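Local coordinates for protein glycine betaine/carnitine/choline ABC transporter (Staphylococcus aureus subsp. aureus Mu50, PDB 3O66) that probably binds glycine betaine, carnitine or choline outside the membrane and delivers it to an ABC transporter for import, at residues L28-E33 with E273-H278; G38-T43 with P235-T240. All coordinates share one frame; numbering follows the deposited sequence. Where two conformers were deposited one is given.

Interaction 1. Residues L28-E33 with E273-H278; sequences LRLLIE and EFLKKH
The 2.9 Å backbone bond from Ile32 N to Leu28 O belongs to the helical turn of 28-33 that receives Leu275 from 273-278, between Leu30 and Leu31. The contact itself is apolar, and Leu275 alone supplies the 273-278 side of it, 75 of the 126 Å² buried. CG of Leu275 stands anti to its carbonyl carbon (chi1 -73°), which aims the branch at helix 28-33; there the two methyls have different targets. CD1 lies 3.6 Å from the CB of Leu30 and 4.0 Å from the backbone N of Leu31. CD2 meets the branch tip of Leu31 instead, 4.3 Å from its CD1, a looser touch. The CA atoms of Leu31 and Leu275 are the nearest across the segments, 7.6 Å apart. Met27, one turn before Leu31, also touches Leu275. On the flank, Leu30 CG lies 3.8 Å above one face of the Arg29 guanidinium, near its rim, while Arg29 NH1 forms a salt bridge to Glu33 OE2 whose hydrogen bond is weak, bent to 132°. The arrangement is helix-on-helix packing of an alpha/beta lobe in a periplasmic-binding-protein fold: helix 267-277, near the C-terminus, lies against helix 19-35, which follows the first strand.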
ATOM      1  N   LEU A  28      -2.824   5.138  13.845  1.00 21.95           N
ATOM      2  CA  LEU A  28      -3.866   6.174  13.966  1.00 23.35           C
ATOM      3  C   LEU A  28      -4.534   6.096  15.324  1.00 23.82           C
ATOM      4  O   LEU A  28      -4.786   7.125  15.951  1.00 23.86           O
ATOM      5  CB  LEU A  28      -4.928   6.046  12.861  1.00 23.59           C
ATOM      6  CG  LEU A  28      -4.471   6.460  11.458  1.00 26.06           C
ATOM      7  CD1 LEU A  28      -5.537   6.057  10.442  1.00 25.61           C
ATOM      8  CD2 LEU A  28      -4.193   7.960  11.376  1.00 29.27           C
ATOM      9  N   ARG A  29      -4.790   4.877  15.804  1.00 24.08           N
ATOM     10  CA  ARG A  29      -5.486   4.718  17.094  1.00 24.20           C
ATOM     11  C   ARG A  29      -4.641   5.341  18.214  1.00 23.85           C
ATOM     12  O   ARG A  29      -5.156   6.100  19.072  1.00 24.09           O
ATOM     13  CB  ARG A  29      -5.773   3.229  17.396  1.00 24.57           C
ATOM     14  CG  ARG A  29      -6.276   2.981  18.819  1.00 25.51           C
ATOM     15  CD  ARG A  29      -6.443   1.478  19.082  1.00 28.91           C
ATOM     16  NE  ARG A  29      -5.157   0.754  19.109  1.00 28.28           N
ATOM     17  CZ  ARG A  29      -4.372   0.642  20.175  1.00 28.32           C
ATOM     18  NH1 ARG A  29      -4.719   1.197  21.332  1.00 27.89           N
ATOM     19  NH2 ARG A  29      -3.236  -0.045  20.090  1.00 27.89           N
ATOM     20  N   LEU A  30      -3.353   5.000  18.217  1.00 22.47           N
ATOM     21  CA  LEU A  30      -2.448   5.481  19.246  1.00 22.71           C
ATOM     22  C   LEU A  30      -2.192   6.970  19.136  1.00 23.49           C
ATOM     23  O   LEU A  30      -2.052   7.658  20.146  1.00 23.42           O
ATOM     24  CB  LEU A  30      -1.136   4.671  19.275  1.00 21.95           C
ATOM     25  CG  LEU A  30      -1.238   3.202  19.710  1.00 22.52           C
ATOM     26  CD1 LEU A  30      -0.018   2.411  19.207  1.00 24.56           C
ATOM     27  CD2 LEU A  30      -1.413   3.017  21.260  1.00 24.18           C
ATOM     28  N   LEU A  31      -2.141   7.473  17.904  1.00 23.20           N
ATOM     29  CA  LEU A  31      -1.851   8.876  17.701  1.00 23.68           C
ATOM     30  C   LEU A  31      -3.054   9.706  18.143  1.00 24.21           C
ATOM     31  O   LEU A  31      -2.881  10.749  18.762  1.00 26.07           O
ATOM     32  CB  LEU A  31      -1.510   9.134  16.231  1.00 23.03           C
ATOM     33  CG  LEU A  31      -1.050  10.531  15.864  1.00 24.32           C
ATOM     34  CD1 LEU A  31       0.151  10.992  16.683  1.00 25.82           C
ATOM     35  CD2 LEU A  31      -0.745  10.557  14.354  1.00 26.34           C
ATOM     36  N   ILE A  32      -4.267   9.233  17.849  1.00 23.81           N
ATOM     37  CA  ILE A  32      -5.489   9.913  18.313  1.00 24.05           C
ATOM     38  C   ILE A  32      -5.560   9.896  19.838  1.00 25.35           C
ATOM     39  O   ILE A  32      -5.831  10.929  20.467  1.00 26.11           O
ATOM     40  CB  ILE A  32      -6.750   9.319  17.672  1.00 23.97           C
ATOM     41  CG1 ILE A  32      -6.750   9.661  16.162  1.00 23.07           C
ATOM     42  CG2 ILE A  32      -8.020   9.803  18.389  1.00 24.59           C
ATOM     43  CD1 ILE A  32      -7.660   8.755  15.341  1.00 24.42           C
ATOM     44  N   GLU A  33      -5.297   8.737  20.448  1.00 25.59           N
ATOM     45  CA  GLU A  33      -5.227   8.705  21.917  1.00 26.89           C
ATOM     46  C   GLU A  33      -4.240   9.747  22.428  1.00 27.15           C
ATOM     47  O   GLU A  33      -4.516  10.453  23.423  1.00 28.73           O
ATOM     48  CB  GLU A  33      -4.859   7.320  22.443  1.00 27.86           C
ATOM     49  CG  GLU A  33      -5.966   6.303  22.253  1.00 31.18           C
ATOM     50  CD  GLU A  33      -5.607   4.908  22.766  1.00 38.24           C
ATOM     51  OE1 GLU A  33      -4.905   4.811  23.798  1.00 40.94           O
ATOM     52  OE2 GLU A  33      -6.048   3.913  22.130  1.00 39.17           O
ATOM     53  N   GLU A 273       6.190   1.758  18.581  1.00 24.59           N
ATOM     54  CA  GLU A 273       7.623   1.994  18.511  1.00 25.17           C
ATOM     55  C   GLU A 273       7.983   3.074  17.476  1.00 24.36           C
ATOM     56  O   GLU A 273       8.822   3.961  17.753  1.00 23.90           O
ATOM     57  CB  GLU A 273       8.397   0.681  18.287  1.00 26.18           C
ATOM     58  CG  GLU A 273       8.270  -0.260  19.471  1.00 30.00           C
ATOM     59  CD  GLU A 273       9.081  -1.556  19.353  1.00 35.41           C
ATOM     60  OE1 GLU A 273       9.615  -1.885  18.257  1.00 36.49           O
ATOM     61  OE2 GLU A 273       9.167  -2.253  20.389  1.00 37.04           O
ATOM     62  N   PHE A 274       7.311   3.016  16.329  1.00 23.20           N
ATOM     63  CA  PHE A 274       7.466   4.013  15.272  1.00 23.42           C
ATOM     64  C   PHE A 274       7.043   5.402  15.791  1.00 22.89           C
ATOM     65  O   PHE A 274       7.771   6.386  15.626  1.00 23.30           O
ATOM     66  CB  PHE A 274       6.651   3.619  14.039  1.00 22.53           C
ATOM     67  CG  PHE A 274       6.818   4.554  12.873  1.00 22.28           C
ATOM     68  CD1 PHE A 274       7.974   4.510  12.094  1.00 21.69           C
ATOM     69  CD2 PHE A 274       5.810   5.453  12.556  1.00 22.88           C
ATOM     70  CE1 PHE A 274       8.149   5.365  10.989  1.00 24.85           C
ATOM     71  CE2 PHE A 274       5.947   6.337  11.438  1.00 23.79           C
ATOM     72  CZ  PHE A 274       7.127   6.284  10.656  1.00 24.69           C
ATOM     73  N   LEU A 275       5.885   5.467  16.433  1.00 22.26           N
ATOM     74  CA  LEU A 275       5.401   6.730  16.959  1.00 22.59           C
ATOM     75  C   LEU A 275       6.368   7.305  17.984  1.00 23.47           C
ATOM     76  O   LEU A 275       6.655   8.502  17.954  1.00 23.17           O
ATOM     77  CB  LEU A 275       4.008   6.608  17.594  1.00 22.54           C
ATOM     78  CG  LEU A 275       2.905   6.435  16.579  1.00 22.92           C
ATOM     79  CD1 LEU A 275       1.568   6.048  17.250  1.00 22.56           C
ATOM     80  CD2 LEU A 275       2.791   7.713  15.660  1.00 24.94           C
ATOM     81  N   LYS A 276       6.880   6.450  18.881  1.00 23.72           N
ATOM     82  CA  LYS A 276       7.817   6.931  19.899  1.00 25.50           C
ATOM     83  C   LYS A 276       9.113   7.433  19.262  1.00 24.98           C
ATOM     84  O   LYS A 276       9.653   8.450  19.667  1.00 24.14           O
ATOM     85  CB  LYS A 276       8.110   5.842  20.939  1.00 26.39           C
ATOM     86  CG  LYS A 276       6.924   5.582  21.870  1.00 29.70           C
ATOM     87  CD  LYS A 276       7.375   4.774  23.092  1.00 35.93           C
ATOM     88  CE  LYS A 276       6.226   4.486  24.095  1.00 40.79           C
ATOM     89  NZ  LYS A 276       5.157   5.540  24.144  1.00 41.48           N
ATOM     90  N   LYS A 277       9.583   6.725  18.242  1.00 25.33           N
ATOM     91  CA  LYS A 277      10.814   7.095  17.524  1.00 26.71           C
ATOM     92  C   LYS A 277      10.684   8.503  16.924  1.00 25.81           C
ATOM     93  O   LYS A 277      11.668   9.229  16.814  1.00 26.04           O
ATOM     94  CB  LYS A 277      11.078   6.076  16.398  1.00 27.50           C
ATOM     95  CG  LYS A 277      12.420   6.221  15.712  1.00 31.19           C
ATOM     96  CD  LYS A 277      12.547   5.281  14.500  1.00 37.00           C
ATOM     97  CE  LYS A 277      13.625   5.781  13.551  1.00 39.54           C
ATOM     98  NZ  LYS A 277      13.628   5.040  12.228  1.00 41.26           N
ATOM     99  N   HIS A 278       9.468   8.872  16.523  1.00 24.45           N
ATOM    100  CA  HIS A 278       9.232  10.181  15.942  1.00 23.62           C
ATOM    101  C   HIS A 278       8.521  11.164  16.886  1.00 24.02           C
ATOM    102  O   HIS A 278       7.993  12.166  16.411  1.00 25.10           O
ATOM    103  CB  HIS A 278       8.511  10.051  14.597  1.00 23.47           C
ATOM    104  CG  HIS A 278       9.338   9.384  13.543  1.00 23.95           C
ATOM    105  ND1 HIS A 278      10.227  10.077  12.756  1.00 21.80           N
ATOM    106  CD2 HIS A 278       9.410   8.091  13.142  1.00 24.63           C
ATOM    107  CE1 HIS A 278      10.820   9.249  11.917  1.00 22.31           C
ATOM    108  NE2 HIS A 278      10.349   8.032  12.136  1.00 23.52           N
TER

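Interaction 2. Residues G38-T43 with P235-T240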
ATOM      1  N   GLY A  38      -6.239  10.871  25.663  1.00 32.80           N
ATOM      2  CA  GLY A  38      -7.160   9.806  26.088  1.00 33.04           C
ATOM      3  C   GLY A  38      -8.652  10.138  26.021  1.00 33.82           C
ATOM      4  O   GLY A  38      -9.488   9.291  26.318  1.00 34.87           O
ATOM      5  N   LYS A  39      -9.001  11.350  25.605  1.00 34.08           N
ATOM      6  CA  LYS A  39     -10.407  11.722  25.426  1.00 35.14           C
ATOM      7  C   LYS A  39     -11.092  10.921  24.313  1.00 33.68           C
ATOM      8  O   LYS A  39     -12.258  10.547  24.428  1.00 34.23           O
ATOM      9  CB  LYS A  39     -10.523  13.212  25.154  1.00 36.16           C
ATOM     10  CG  LYS A  39     -10.283  14.052  26.382  1.00 39.69           C
ATOM     11  CD  LYS A  39      -9.930  15.485  26.014  1.00 44.28           C
ATOM     12  CE  LYS A  39     -10.012  16.390  27.232  1.00 47.54           C
ATOM     13  NZ  LYS A  39      -9.913  17.807  26.783  1.00 51.07           N
ATOM     14  N   ILE A  40     -10.360  10.647  23.239  1.00 31.63           N
ATOM     15  CA  ILE A  40     -10.859   9.742  22.220  1.00 31.02           C
ATOM     16  C   ILE A  40      -9.975   8.489  22.194  1.00 30.64           C
ATOM     17  O   ILE A  40      -8.760   8.586  22.021  1.00 30.56           O
ATOM     18  CB  ILE A  40     -10.921  10.436  20.837  1.00 29.94           C
ATOM     19  CG1 ILE A  40     -11.814  11.694  20.940  1.00 31.95           C
ATOM     20  CG2 ILE A  40     -11.407   9.444  19.746  1.00 29.11           C
ATOM     21  CD1 ILE A  40     -11.898  12.539  19.666  1.00 34.67           C
ATOM     22  N   LYS A  41     -10.611   7.330  22.356  1.00 30.41           N
ATOM     23  CA  LYS A  41      -9.937   6.036  22.370  1.00 30.42           C
ATOM     24  C   LYS A  41     -10.517   5.207  21.237  1.00 29.15           C
ATOM     25  O   LYS A  41     -11.524   4.497  21.408  1.00 29.39           O
ATOM     26  CB  LYS A  41     -10.131   5.321  23.719  1.00 32.13           C
ATOM     27  CG  LYS A  41      -9.352   5.928  24.872  1.00 34.12           C
ATOM     28  CD  LYS A  41      -9.625   5.198  26.188  1.00 38.64           C
ATOM     29  CE  LYS A  41      -9.055   5.960  27.391  1.00 41.70           C
ATOM     30  NZ  LYS A  41     -10.072   6.811  28.116  1.00 44.47           N
ATOM     31  N   PRO A  42      -9.897   5.293  20.058  1.00 27.72           N
ATOM     32  CA  PRO A  42     -10.509   4.600  18.921  1.00 26.91           C
ATOM     33  C   PRO A  42     -10.392   3.079  19.053  1.00 27.57           C
ATOM     34  O   PRO A  42      -9.489   2.582  19.748  1.00 27.41           O
ATOM     35  CB  PRO A  42      -9.656   5.074  17.740  1.00 25.62           C
ATOM     36  CG  PRO A  42      -9.055   6.375  18.214  1.00 25.53           C
ATOM     37  CD  PRO A  42      -8.723   6.083  19.643  1.00 26.48           C
ATOM     38  N   THR A  43     -11.294   2.346  18.406  1.00 28.05           N
ATOM     39  CA  THR A  43     -11.156   0.895  18.310  1.00 28.66           C
ATOM     40  C   THR A  43     -11.107   0.489  16.846  1.00 27.63           C
ATOM     41  O   THR A  43     -11.474   1.268  15.982  1.00 27.58           O
ATOM     42  CB  THR A  43     -12.286   0.143  19.056  1.00 29.90           C
ATOM     43  OG1 THR A  43     -13.534   0.426  18.423  1.00 31.26           O
ATOM     44  CG2 THR A  43     -12.336   0.597  20.524  1.00 30.71           C
ATOM     45  N   PRO A 235     -12.969  18.499  14.595  1.00 34.07           N
ATOM     46  CA  PRO A 235     -12.027  19.091  13.632  1.00 34.18           C
ATOM     47  C   PRO A 235     -10.556  18.776  13.898  1.00 33.00           C
ATOM     48  O   PRO A 235      -9.774  18.733  12.948  1.00 32.86           O
ATOM     49  CB  PRO A 235     -12.258  20.599  13.782  1.00 35.77           C
ATOM     50  CG  PRO A 235     -13.661  20.716  14.289  1.00 37.17           C
ATOM     51  CD  PRO A 235     -13.895  19.511  15.154  1.00 35.51           C
ATOM     52  N   GLU A 236     -10.220  18.540  15.167  0.70 33.01           N
ATOM     53  CA  GLU A 236      -8.837  18.273  15.599  0.70 32.56           C
ATOM     54  C   GLU A 236      -8.261  16.997  14.997  0.70 30.68           C
ATOM     55  O   GLU A 236      -7.039  16.853  14.868  0.70 29.42           O
ATOM     56  CB  GLU A 236      -8.734  18.245  17.142  0.70 33.62           C
ATOM     57  CG  GLU A 236      -9.575  17.157  17.879  0.70 36.43           C
ATOM     58  CD  GLU A 236     -11.042  17.532  18.138  0.70 40.50           C
ATOM     59  OE1 GLU A 236     -11.583  18.472  17.519  0.70 41.39           O
ATOM     60  OE2 GLU A 236     -11.668  16.857  18.982  0.70 43.34           O
ATOM     61  N   LEU A 237      -9.147  16.066  14.641  1.00 29.68           N
ATOM     62  CA  LEU A 237      -8.725  14.782  14.112  1.00 27.38           C
ATOM     63  C   LEU A 237      -8.125  14.942  12.739  1.00 25.88           C
ATOM     64  O   LEU A 237      -7.291  14.139  12.355  1.00 24.60           O
ATOM     65  CB  LEU A 237      -9.863  13.765  14.085  1.00 27.44           C
ATOM     66  CG  LEU A 237     -10.426  13.335  15.441  1.00 28.30           C
ATOM     67  CD1 LEU A 237     -11.563  12.342  15.206  1.00 28.78           C
ATOM     68  CD2 LEU A 237      -9.326  12.743  16.338  1.00 29.94           C
ATOM     69  N   LYS A 238      -8.562  15.947  11.983  1.00 26.12           N
ATOM     70  CA  LYS A 238      -7.996  16.159  10.652  1.00 25.97           C
ATOM     71  C   LYS A 238      -6.525  16.569  10.779  1.00 25.57           C
ATOM     72  O   LYS A 238      -5.675  16.111  10.016  1.00 25.09           O
ATOM     73  CB  LYS A 238      -8.781  17.241   9.919  1.00 27.46           C
ATOM     74  CG  LYS A 238      -8.354  17.471   8.480  1.00 29.40           C
ATOM     75  CD  LYS A 238      -9.392  18.441   7.844  1.00 34.95           C
ATOM     76  CE  LYS A 238      -8.896  19.094   6.577  1.00 37.97           C
ATOM     77  NZ  LYS A 238      -8.548  18.064   5.574  1.00 39.55           N
ATOM     78  N   THR A 239      -6.234  17.408  11.770  1.00 25.80           N
ATOM     79  CA  THR A 239      -4.853  17.797  12.086  1.00 25.95           C
ATOM     80  C   THR A 239      -4.044  16.587  12.543  1.00 24.54           C
ATOM     81  O   THR A 239      -2.902  16.390  12.097  1.00 23.95           O
ATOM     82  CB  THR A 239      -4.840  18.860  13.187  1.00 26.80           C
ATOM     83  OG1 THR A 239      -5.539  20.015  12.718  1.00 29.88           O
ATOM     84  CG2 THR A 239      -3.430  19.250  13.552  1.00 27.56           C
ATOM     85  N   THR A 240      -4.641  15.788  13.428  1.00 24.01           N
ATOM     86  CA  THR A 240      -4.014  14.529  13.876  1.00 24.19           C
ATOM     87  C   THR A 240      -3.652  13.596  12.717  1.00 24.03           C
ATOM     88  O   THR A 240      -2.480  13.199  12.544  1.00 23.92           O
ATOM     89  CB  THR A 240      -4.889  13.828  14.933  1.00 24.90           C
ATOM     90  OG1 THR A 240      -4.940  14.657  16.110  1.00 25.33           O
ATOM     91  CG2 THR A 240      -4.296  12.496  15.315  1.00 24.11           C
TER
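The loop 38-43 is the return leg of a beta-alpha-beta crossover, running from helix 19-35 into strand 43-48, which lies parallel to strand 12-16 at the edge of the sheet. Here it meets the start of helix 236-242 through one side chain, Ile40. The ethyl branch of Ile40 is fully extended, CD1 anti to CA (chi2 176°), so this methyl reaches across the gap. It stops 4.2 Å from Leu237 CD2, one methyl facing another. Glu236 also comes near this methyl, but its side chain has two conformers and the touch is doubtful; in one of them OE2 is taken up by Thr7 N, with a weak bond from His234 ND1. The backbones stand well apart, the CA atoms of Ile40 and Leu237 being 9.8 Å from each other, so the side chains must span the distance. Ile32 of helix 19-35 touches Ile40, Pro42 and Leu237, and thereby joins loop and helix from the crossover side; Val11 and His234 also pack on Ile40. The loop has its own tie on the outer side. Lys41 runs extended until its last torsion turns NZ to Gly38 O, 3.1 Å away, with the donor 17° out of the carbonyl plane and a C=O...N angle of 145°. Ile40 N is bonded to Thr36 OG1, just past helix 19-35. On the other partner, the Thr240 N to Glu236 O bond (3.0 Å) marks the helical turn that presents Leu237. Chemically, then, the contact is a light dispersive touch of only 92 Å², without directional bonds across it; its positioning probably owes more to the bonds within each partner and to Ile32, which touches both.

Helix 19-35 connects the two contacts, whose centres lie 12 Å apart on the same side of the chain's centre. Segment 28-33 sits in that helix and 38-43 in the loop after it, joined by a probable hydrogen bond between Glu33 O and Gly38 N (2.9 Å) and by Glu33 CG packing on Ile40 O (3.6 Å). Along the chain the order is 28-33, 38-43, 235-240, 273-278, so interaction 2 is nested inside the loop closed by interaction 1. Strands 116-120 to 208-209 form the second sheet in between; strand 222-227 then rejoins the first. Both contacts place late helices, 236-242 and 267-277, against the N-terminal helix or its loop, consistent with a lobe built from both ends of the chain, as in two-lobed binding proteins.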